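Local coordinates for putative uncharacterized protein (Paracoccus denitrificans, PDB 3DML) that is a periplasmic thioredoxin-like thiol-disulfide oxidoreductase, SoxS, that probably exchanges thiols and disulfides during chemotrophic sulfur oxidation, at residues 38-43 with 93-98; 42-47 with 100-105; 66-71 with 81-86; 77-82 with 89-94. All coordinates share one frame; numbering follows the deposited sequence.

All four contacts lie in one thioredoxin-like domain with strand order 55-59, 20-26, 79-84, 87-93. Contacts 1 and 2 share Pro42 and Gln43; their centres are about 7 Å apart, and they tie the turn after helix 31-39 to the start of helix 98-112. Contact 4 pairs the last two strands and shares Glu93 and Gly94 with contact 1, Val81 and Leu82 with contact 3. Contact 3, about 21 Å from contact 1 between centres, fastens the 66-71 loop to strand 79-84. Along the chain, contact 3 falls within the spans of 1 and 2, contact 4 within that of 2. Contacts 1 and 4 lie near the cysteine pair starting helix 31-39, contact 3 at the sheet's far end.

Contact 1: residues 38-43 with 93-98; sequences AEIAPQ and EGYPGE
Tyr95 and Glu39 meet through a short hydrogen bond, with Tyr95 OH donating to Glu39 OE1 at 2.5 Å. The hydroxyl reaches the carboxylate from its anti side and 16° out of its plane. OE1 lies at the ring edge, near the ring plane, and the carboxylate is turned 57° from the ring. With CG anti to the backbone N (chi1 175°), the Tyr95 ring is directed toward Glu39 and Ile40. Ile40 lies beside this bond: its CG1 is 3.8 Å from Tyr95 CE1, and its CD1 is 3.6 Å from Glu98 CG, the two side chains running antiparallel as they pass.

Around this pair, one water donates to Glu39 OE1 at 3.2 Å and accepts from Glu98 N at 2.8 Å, linking the acid to the first turn of helix 98-112. Gly97, at the N-cap position of that helix, has its N 3.8 Å above one Tyr95 face, off toward the rim, and its backbone angles call for glycine. Farther out, Trp36 meets the Tyr95 ring edge-to-face and Phe101 packs against Ile40.

Glu39 OE1 thus accepts from a tyrosine hydroxyl and a water, which would be expected to favour its ionised form. Glu98 OE2 stands 4.8 Å from Glu39 OE1 and is probably a like charge; the nearby N-terminus of helix 98-112 is likely to ease the burden of placing two acids together.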
# COMPACT_ATOMS: atom_id res chain seq x y z
N ALA A 38 -0.93 -6.22 12.08
CA ALA A 38 -1.72 -6.42 13.29
C ALA A 38 -2.82 -5.38 13.45
O ALA A 38 -3.89 -5.69 13.98
CB ALA A 38 -0.82 -6.38 14.52
N GLU A 39 -2.57 -4.14 13.03
CA GLU A 39 -3.44 -3.03 13.38
C GLU A 39 -4.45 -2.69 12.30
O GLU A 39 -5.64 -2.51 12.60
CB GLU A 39 -2.63 -1.78 13.72
CG GLU A 39 -1.87 -1.94 15.01
CD GLU A 39 -0.82 -0.88 15.27
OE1 GLU A 39 -0.81 0.21 14.62
OE2 GLU A 39 -0.01 -1.14 16.18
N ILE A 40 -3.97 -2.56 11.07
CA ILE A 40 -4.83 -2.14 9.97
C ILE A 40 -5.35 -3.35 9.16
O ILE A 40 -6.54 -3.41 8.83
CB ILE A 40 -4.09 -1.18 9.00
CG1 ILE A 40 -3.69 0.15 9.69
CG2 ILE A 40 -4.91 -0.94 7.73
CD1 ILE A 40 -4.86 0.96 10.16
N ALA A 41 -4.46 -4.29 8.83
CA ALA A 41 -4.82 -5.40 7.92
C ALA A 41 -6.16 -6.11 8.25
O ALA A 41 -6.95 -6.34 7.36
CB ALA A 41 -3.68 -6.43 7.82
N PRO A 42 -6.40 -6.46 9.53
CA PRO A 42 -7.68 -7.13 9.83
C PRO A 42 -8.92 -6.27 9.48
O PRO A 42 -9.92 -6.81 8.96
CB PRO A 42 -7.60 -7.38 11.35
CG PRO A 42 -6.11 -7.26 11.71
CD PRO A 42 -5.57 -6.24 10.73
N GLN A 43 -8.88 -4.96 9.73
CA GLN A 43 -10.02 -4.08 9.43
C GLN A 43 -10.10 -3.77 7.94
O GLN A 43 -11.18 -3.52 7.41
CB GLN A 43 -9.85 -2.71 10.13
CG GLN A 43 -9.42 -2.80 11.55
CD GLN A 43 -9.17 -1.43 12.16
OE1 GLN A 43 -8.02 -0.95 12.21
NE2 GLN A 43 -10.24 -0.80 12.62
N GLU A 93 4.81 6.16 2.15
CA GLU A 93 5.95 5.40 2.66
C GLU A 93 5.93 5.47 4.18
O GLU A 93 5.90 6.56 4.76
CB GLU A 93 7.27 5.92 2.08
CG GLU A 93 7.31 5.83 0.52
CD GLU A 93 8.60 6.38 -0.09
OE1 GLU A 93 9.02 7.49 0.31
OE2 GLU A 93 9.18 5.73 -1.02
N GLY A 94 5.96 4.31 4.81
CA GLY A 94 5.99 4.17 6.27
C GLY A 94 4.60 3.99 6.89
O GLY A 94 3.57 4.07 6.20
N TYR A 95 4.60 3.72 8.19
CA TYR A 95 3.38 3.49 8.94
C TYR A 95 3.52 4.12 10.34
O TYR A 95 3.83 3.42 11.32
CB TYR A 95 3.02 2.00 9.00
CG TYR A 95 1.82 1.74 9.89
CD1 TYR A 95 0.60 2.38 9.64
CD2 TYR A 95 1.90 0.87 10.99
CE1 TYR A 95 -0.52 2.17 10.47
CE2 TYR A 95 0.79 0.64 11.82
CZ TYR A 95 -0.42 1.31 11.54
OH TYR A 95 -1.50 1.13 12.36
N PRO A 96 3.33 5.44 10.44
CA PRO A 96 3.42 6.11 11.75
C PRO A 96 2.20 5.89 12.66
O PRO A 96 2.23 6.30 13.83
CB PRO A 96 3.58 7.60 11.40
CG PRO A 96 3.57 7.70 9.90
CD PRO A 96 3.07 6.39 9.34
N GLY A 97 1.16 5.23 12.16
CA GLY A 97 0.08 4.77 13.03
C GLY A 97 -1.24 4.86 12.30
O GLY A 97 -1.30 5.41 11.21
N GLU A 98 -2.30 4.33 12.92
CA GLU A 98 -3.58 4.19 12.24
C GLU A 98 -4.08 5.50 11.74
O GLU A 98 -4.54 5.57 10.60
CB GLU A 98 -4.65 3.58 13.17
CG GLU A 98 -4.40 2.12 13.51
CD GLU A 98 -5.45 1.54 14.45
OE1 GLU A 98 -6.06 2.30 15.23
OE2 GLU A 98 -5.65 0.30 14.42
O HOH W 1 -1.79 3.11 15.40
O HOH W 2 -6.53 -1.79 15.31

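Contact 2: residues 42-47 with 100-105; sequences PQYPLT and FFWPML
Tyr44 brings its ring into a pocket made by Phe101, Trp102 and Leu105. Leu105 CD2 lies at the Tyr44 edge, in the ring plane and 3.8 Å from CE1, whereas Tyr44 CE1 itself comes to the edge of the Phe101 ring, 3.9 Å from CE2. Against Trp102 the approach is oblique, with Tyr44 CD1 3.8 Å from CH2. One Trp102 face carries Phe101 CD2 from its own helix, 4.0 Å above the plane and off toward the rim. The Tyr44 ring stands anti to its main-chain nitrogen (chi1 -168°), which turns it inward from the 3-10 segment 44-46; there its OH bonds Ala53 O.

Thr47 comes from the direction opposite to Trp102 and sets OG1 3.8 Å from CH2, with CG2 3.9 Å from the same carbon. Placed between N and the carbonyl carbon (chi1 65°), OG1 donates to Tyr44 O at 2.8 Å, tilted 17° from the carbonyl plane, and also caps Gly50 N. Tyr44 O accepts from Thr47 N as well, at 3.2 Å, so two donors of one residue grip it. With a valine here the hydroxyl would be gone, and Gly50 N would probably be left without its cap and Tyr44 O with one donor fewer.

On the helix side, Pro103 has no N-H to give to the turn before it, and the helix is kinked there. The contact is partly buried packing of a thioredoxin-like fold: the 3-10 turn 44-46, leading into Thr47, the N-cap of helix 48-52, packs on helix 98-112, while Leu22 of strand 20-26 touches Tyr44, Phe101 and Leu105.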
# COMPACT_ATOMS: atom_id res chain seq x y z
N PRO A 42 -6.40 -6.46 9.53
CA PRO A 42 -7.68 -7.13 9.83
C PRO A 42 -8.92 -6.27 9.48
O PRO A 42 -9.92 -6.81 8.96
CB PRO A 42 -7.60 -7.38 11.35
CG PRO A 42 -6.11 -7.26 11.71
CD PRO A 42 -5.57 -6.24 10.73
N GLN A 43 -8.88 -4.96 9.73
CA GLN A 43 -10.02 -4.08 9.43
C GLN A 43 -10.10 -3.77 7.94
O GLN A 43 -11.18 -3.52 7.41
CB GLN A 43 -9.85 -2.71 10.13
CG GLN A 43 -9.42 -2.80 11.55
CD GLN A 43 -9.17 -1.43 12.16
OE1 GLN A 43 -8.02 -0.95 12.21
NE2 GLN A 43 -10.24 -0.80 12.62
N TYR A 44 -8.95 -3.74 7.28
CA TYR A 44 -8.86 -3.15 5.96
C TYR A 44 -9.92 -3.60 4.92
O TYR A 44 -10.63 -2.76 4.38
CB TYR A 44 -7.41 -3.30 5.43
CG TYR A 44 -7.17 -2.47 4.20
CD1 TYR A 44 -6.90 -1.11 4.30
CD2 TYR A 44 -7.22 -3.05 2.93
CE1 TYR A 44 -6.70 -0.33 3.17
CE2 TYR A 44 -7.02 -2.30 1.79
CZ TYR A 44 -6.75 -0.94 1.91
OH TYR A 44 -6.55 -0.17 0.78
N PRO A 45 -10.04 -4.91 4.64
CA PRO A 45 -11.03 -5.29 3.62
C PRO A 45 -12.50 -5.12 4.05
O PRO A 45 -13.40 -5.29 3.24
CB PRO A 45 -10.71 -6.77 3.35
CG PRO A 45 -10.17 -7.27 4.64
CD PRO A 45 -9.33 -6.10 5.16
N LEU A 46 -12.70 -4.77 5.32
CA LEU A 46 -14.04 -4.58 5.87
C LEU A 46 -14.50 -3.12 5.87
O LEU A 46 -15.64 -2.82 6.27
CB LEU A 46 -14.06 -5.13 7.30
CG LEU A 46 -13.55 -6.57 7.40
CD1 LEU A 46 -13.51 -7.00 8.86
CD2 LEU A 46 -14.39 -7.52 6.57
N THR A 47 -13.62 -2.24 5.41
CA THR A 47 -13.87 -0.80 5.34
C THR A 47 -14.14 -0.36 3.91
O THR A 47 -13.72 -1.02 2.95
CB THR A 47 -12.65 0.02 5.86
OG1 THR A 47 -11.53 -0.19 5.00
CG2 THR A 47 -12.27 -0.38 7.27
N PHE A 100 -2.64 8.07 10.85
CA PHE A 100 -1.88 8.65 9.74
C PHE A 100 -2.25 7.93 8.45
O PHE A 100 -2.49 8.55 7.43
CB PHE A 100 -0.40 8.56 10.06
CG PHE A 100 -0.01 9.53 11.12
CD1 PHE A 100 0.51 10.78 10.78
CD2 PHE A 100 -0.27 9.25 12.47
CE1 PHE A 100 0.82 11.71 11.76
CE2 PHE A 100 0.04 10.17 13.46
CZ PHE A 100 0.58 11.40 13.10
N PHE A 101 -2.40 6.62 8.55
CA PHE A 101 -2.69 5.78 7.40
C PHE A 101 -3.98 6.15 6.70
O PHE A 101 -3.99 6.41 5.52
CB PHE A 101 -2.67 4.29 7.81
CG PHE A 101 -2.93 3.36 6.65
CD1 PHE A 101 -1.92 3.09 5.71
CD2 PHE A 101 -4.19 2.82 6.46
CE1 PHE A 101 -2.18 2.22 4.62
CE2 PHE A 101 -4.45 1.97 5.39
CZ PHE A 101 -3.45 1.68 4.46
N TRP A 102 -5.10 6.16 7.43
CA TRP A 102 -6.39 6.36 6.78
C TRP A 102 -6.58 7.65 5.97
O TRP A 102 -6.99 7.58 4.80
CB TRP A 102 -7.54 6.19 7.79
CG TRP A 102 -7.65 4.82 8.41
CD1 TRP A 102 -7.48 4.48 9.73
CD2 TRP A 102 -8.00 3.61 7.73
NE1 TRP A 102 -7.69 3.13 9.90
CE2 TRP A 102 -8.01 2.57 8.69
CE3 TRP A 102 -8.30 3.30 6.39
CZ2 TRP A 102 -8.31 1.24 8.36
CZ3 TRP A 102 -8.59 1.98 6.07
CH2 TRP A 102 -8.59 0.98 7.04
N PRO A 103 -6.31 8.82 6.56
CA PRO A 103 -6.54 10.04 5.78
C PRO A 103 -5.50 10.22 4.66
O PRO A 103 -5.80 10.84 3.63
CB PRO A 103 -6.43 11.18 6.82
CG PRO A 103 -5.65 10.64 7.93
CD PRO A 103 -5.82 9.12 7.92
N MSE A 104 -4.30 9.69 4.84
CA MSE A 104 -3.30 9.80 3.78
C MSE A 104 -3.64 8.89 2.62
O MSE A 104 -3.46 9.26 1.46
CB MSE A 104 -1.92 9.53 4.34
CG MSE A 104 -1.64 10.43 5.54
SE MSE A 104 0.18 10.40 6.11
CE MSE A 104 0.50 8.48 6.43
N LEU A 105 -4.18 7.71 2.91
CA LEU A 105 -4.65 6.84 1.84
C LEU A 105 -5.84 7.49 1.13
O LEU A 105 -5.94 7.48 -0.10
CB LEU A 105 -5.04 5.47 2.41
CG LEU A 105 -5.71 4.54 1.38
CD1 LEU A 105 -4.76 4.18 0.22
CD2 LEU A 105 -6.23 3.29 2.06

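Contact 3: residues 66-71 with 81-86; sequences PGLELA and VLMAGD
Met83, Leu70 and Val81 form the close-packed apolar part of this contact, although the two segments bury a modest 273 Å² altogether. Leu70 CD2 rests over both neighbours, 3.9 Å from Met83 SE and 4.0 Å from Val81 CG1; it meets the selenomethionine chain at about a right angle and that of Val81 obliquely. Met83 is bent at both of its outer torsions (chi2 -67°, chi3 -68°), and this folding brings the terminal methyl back under the loop, where CE touches Glu69 O at 3.8 Å. Leu68 CG is 3.9 Å from the same CE, but Leu68 was modelled in two conformers, so its part in the packing is less certain.

The polar side is thinner and lies toward solvent. There a single hydrogen bond joins the backbones: Glu69 N donates to Asp86 O at 2.7 Å, arriving nearly head-on to the carbonyl (C=O...N angle 166°). Next to it Gly67 O comes within 3.2 Å of Asp86 CB, and the Leu68 and Asp86 CA atoms are 5.0 Å apart. Gly67 takes a positive phi at which a CB would jam against the preceding carbonyl. Gly67, Glu69 and Asp86 are all exposed, and the bent Glu69 chain lays its CG along Asp86 O, 3.6 Å away.

The contact therefore fastens the 66-71 loop across the end of strand 79-84. Met83 and Leu68 both touch Leu23 of strand 20-26 on one flank, while Glu69 is also bonded through its backbone to Glu88 of strand 87-93 on the other.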
# COMPACT_ATOMS: atom_id res chain seq x y z
N PRO A 66 4.63 -9.07 -13.43
CA PRO A 66 4.63 -8.54 -14.80
C PRO A 66 3.52 -7.50 -15.07
O PRO A 66 2.40 -7.62 -14.55
CB PRO A 66 4.40 -9.80 -15.65
CG PRO A 66 5.05 -10.88 -14.83
CD PRO A 66 4.68 -10.55 -13.42
N GLY A 67 3.86 -6.48 -15.85
CA GLY A 67 2.89 -5.45 -16.28
C GLY A 67 2.74 -4.26 -15.35
O GLY A 67 2.10 -3.26 -15.71
N LEU A 68 3.33 -4.36 -14.16
CA LEU A 68 3.13 -3.36 -13.11
C LEU A 68 4.14 -2.22 -13.29
O LEU A 68 5.34 -2.45 -13.32
CB LEU A 68 3.29 -4.01 -11.72
CG LEU A 68 2.16 -4.10 -10.69
CD1 LEU A 68 0.81 -4.49 -11.24
CD2 LEU A 68 2.54 -5.04 -9.55
N GLU A 69 3.64 -0.99 -13.42
CA GLU A 69 4.53 0.14 -13.68
C GLU A 69 4.60 1.08 -12.47
O GLU A 69 3.62 1.76 -12.15
CB GLU A 69 4.04 0.93 -14.91
CG GLU A 69 3.64 0.06 -16.10
CD GLU A 69 4.84 -0.52 -16.81
OE1 GLU A 69 5.89 0.16 -16.87
OE2 GLU A 69 4.75 -1.66 -17.32
N LEU A 70 5.75 1.10 -11.80
CA LEU A 70 5.99 2.04 -10.70
C LEU A 70 6.69 3.32 -11.15
O LEU A 70 7.53 3.29 -12.07
CB LEU A 70 6.83 1.39 -9.60
CG LEU A 70 6.33 0.12 -8.92
CD1 LEU A 70 7.26 -0.29 -7.80
CD2 LEU A 70 4.91 0.29 -8.37
N ALA A 71 6.42 4.41 -10.43
CA ALA A 71 7.03 5.72 -10.73
C ALA A 71 8.53 5.75 -10.35
O ALA A 71 9.33 6.50 -10.92
CB ALA A 71 6.29 6.80 -10.00
N VAL A 81 1.69 1.38 -2.33
CA VAL A 81 1.58 2.04 -3.61
C VAL A 81 0.15 1.89 -4.14
O VAL A 81 -0.34 0.77 -4.31
CB VAL A 81 2.57 1.49 -4.66
CG1 VAL A 81 2.40 2.25 -5.98
CG2 VAL A 81 4.02 1.63 -4.16
N LEU A 82 -0.50 3.01 -4.39
CA LEU A 82 -1.83 2.97 -4.97
C LEU A 82 -1.67 2.92 -6.48
O LEU A 82 -1.11 3.84 -7.09
CB LEU A 82 -2.67 4.18 -4.55
CG LEU A 82 -4.12 4.12 -5.05
CD1 LEU A 82 -4.94 3.07 -4.27
CD2 LEU A 82 -4.77 5.49 -4.97
N MSE A 83 -2.17 1.83 -7.05
CA MSE A 83 -2.13 1.57 -8.49
C MSE A 83 -3.49 1.86 -9.07
O MSE A 83 -4.51 1.45 -8.50
CB MSE A 83 -1.83 0.10 -8.76
CG MSE A 83 -0.64 -0.45 -8.06
SE MSE A 83 1.01 0.37 -8.73
CE MSE A 83 0.97 -0.42 -10.50
N ALA A 84 -3.51 2.52 -10.21
CA ALA A 84 -4.74 2.66 -10.99
C ALA A 84 -4.49 1.83 -12.24
O ALA A 84 -3.66 2.19 -13.09
CB ALA A 84 -4.96 4.09 -11.35
N GLY A 85 -5.17 0.69 -12.33
CA GLY A 85 -4.86 -0.26 -13.37
C GLY A 85 -3.44 -0.74 -13.15
O GLY A 85 -3.07 -1.13 -12.04
N ASP A 86 -2.61 -0.68 -14.17
CA ASP A 86 -1.27 -1.24 -13.98
C ASP A 86 -0.21 -0.18 -13.67
O ASP A 86 0.97 -0.46 -13.79
CB ASP A 86 -0.85 -2.02 -15.23
CG ASP A 86 -1.76 -3.20 -15.52
OD1 ASP A 86 -2.22 -3.89 -14.58
OD2 ASP A 86 -2.02 -3.43 -16.73

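Contact 4: residues 77-82 with 89-94; sequences TPTFVL and SGRLEG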
# COMPACT_ATOMS: atom_id res chain seq x y z
N THR A 77 10.42 -0.01 3.56
CA THR A 77 9.26 -0.83 3.94
C THR A 77 8.75 -0.42 5.34
O THR A 77 9.55 -0.16 6.23
CB THR A 77 9.59 -2.33 3.97
OG1 THR A 77 10.63 -2.57 4.92
CG2 THR A 77 10.04 -2.83 2.59
N PRO A 78 7.41 -0.37 5.53
CA PRO A 78 6.38 -0.64 4.52
C PRO A 78 6.21 0.53 3.56
O PRO A 78 6.30 1.70 3.96
CB PRO A 78 5.10 -0.83 5.36
CG PRO A 78 5.35 0.02 6.58
CD PRO A 78 6.83 0.05 6.82
N THR A 79 5.97 0.22 2.29
CA THR A 79 5.53 1.25 1.34
C THR A 79 4.21 0.78 0.77
O THR A 79 4.06 -0.39 0.42
CB THR A 79 6.56 1.44 0.19
OG1 THR A 79 7.74 2.05 0.72
CG2 THR A 79 6.00 2.35 -0.93
N PHE A 80 3.26 1.69 0.64
CA PHE A 80 1.95 1.35 0.09
C PHE A 80 1.79 2.10 -1.22
O PHE A 80 1.78 3.32 -1.20
CB PHE A 80 0.84 1.75 1.05
CG PHE A 80 0.99 1.15 2.43
CD1 PHE A 80 0.41 -0.09 2.71
CD2 PHE A 80 1.71 1.82 3.42
CE1 PHE A 80 0.53 -0.66 3.98
CE2 PHE A 80 1.86 1.26 4.71
CZ PHE A 80 1.26 0.01 4.98
N VAL A 81 1.69 1.38 -2.33
CA VAL A 81 1.58 2.04 -3.61
C VAL A 81 0.15 1.89 -4.14
O VAL A 81 -0.34 0.77 -4.31
CB VAL A 81 2.57 1.49 -4.66
CG1 VAL A 81 2.40 2.25 -5.98
CG2 VAL A 81 4.02 1.63 -4.16
N LEU A 82 -0.50 3.01 -4.39
CA LEU A 82 -1.83 2.97 -4.97
C LEU A 82 -1.67 2.92 -6.48
O LEU A 82 -1.11 3.84 -7.09
CB LEU A 82 -2.67 4.18 -4.55
CG LEU A 82 -4.12 4.12 -5.05
CD1 LEU A 82 -4.94 3.07 -4.27
CD2 LEU A 82 -4.77 5.49 -4.97
N SER A 89 -0.36 5.42 -9.10
CA SER A 89 -1.01 6.72 -9.00
C SER A 89 -0.35 7.56 -7.91
O SER A 89 -0.15 8.77 -8.07
CB SER A 89 -2.52 6.55 -8.72
OG SER A 89 -3.15 7.80 -8.50
N GLY A 90 -0.00 6.93 -6.79
CA GLY A 90 0.65 7.66 -5.70
C GLY A 90 1.09 6.64 -4.68
O GLY A 90 0.80 5.45 -4.84
N ARG A 91 1.78 7.08 -3.64
CA ARG A 91 2.25 6.14 -2.62
C ARG A 91 2.37 6.80 -1.25
O ARG A 91 2.48 8.02 -1.13
CB ARG A 91 3.61 5.52 -3.03
CG ARG A 91 4.79 6.49 -2.98
CD ARG A 91 6.12 5.71 -3.17
NE ARG A 91 6.21 5.09 -4.50
CZ ARG A 91 7.25 4.35 -4.91
NH1 ARG A 91 8.27 4.12 -4.08
NH2 ARG A 91 7.25 3.82 -6.13
N LEU A 92 2.31 5.95 -0.23
CA LEU A 92 2.60 6.34 1.14
C LEU A 92 3.80 5.52 1.59
O LEU A 92 3.79 4.29 1.45
CB LEU A 92 1.46 5.92 2.05
CG LEU A 92 0.03 6.35 1.86
CD1 LEU A 92 -0.74 5.76 3.04
CD2 LEU A 92 0.06 7.87 1.89
N GLU A 93 4.81 6.16 2.15
CA GLU A 93 5.95 5.40 2.66
C GLU A 93 5.93 5.47 4.18
O GLU A 93 5.90 6.56 4.76
CB GLU A 93 7.27 5.92 2.08
CG GLU A 93 7.31 5.83 0.52
CD GLU A 93 8.60 6.38 -0.09
OE1 GLU A 93 9.02 7.49 0.31
OE2 GLU A 93 9.18 5.73 -1.02
N GLY A 94 5.96 4.31 4.81
CA GLY A 94 5.99 4.17 6.27
C GLY A 94 4.60 3.99 6.89
O GLY A 94 3.57 4.07 6.20
O HOH W 3 9.58 3.22 -1.08
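The beta hairpin of strands 79-84 and 87-93 forms one side of the thioredoxin-like sheet, entered through a cis-Pro78 that touches Cys33 of the reduced Cys30-Cys33 pair; a cis-proline beside the CxxC is a family hallmark. The strands run antiparallel at 166°. Phe80 and Leu92 form a hydrogen-bonded pair, Phe80 N to Leu92 O measuring 2.8 Å at 179°, and Gly94 N extends the ladder to Pro78 O at 2.8 Å. Ser89 N (2.7 Å) and Gly90 N both donate to Leu82 O, a classic beta bulge.

Phe80 meets Phe101 of helix 98-112 edge-to-face, with Gly94 O in its ring plane, 3.6 Å from CE2. On the other face Thr79 OG1 bonds Phe76 O and a water at 2.8 Å that also donates to Glu93 OE2. With a valine here Phe76 O would probably lose its hydroxyl mate, and the water an acceptor. Arg91 CG, between backbone N and carbonyl carbon (chi1 70°), and a bend at chi3 lay the guanidinium beside Val81, whose CG2 is 4.0 Å above one face. Its NH2 bonds Arg72 O and NE pairs with Glu88; Glu93, salt-bridged to Arg72, sets OE2 at the guanidinium edge, a long, weak 3.6 Å from NH1.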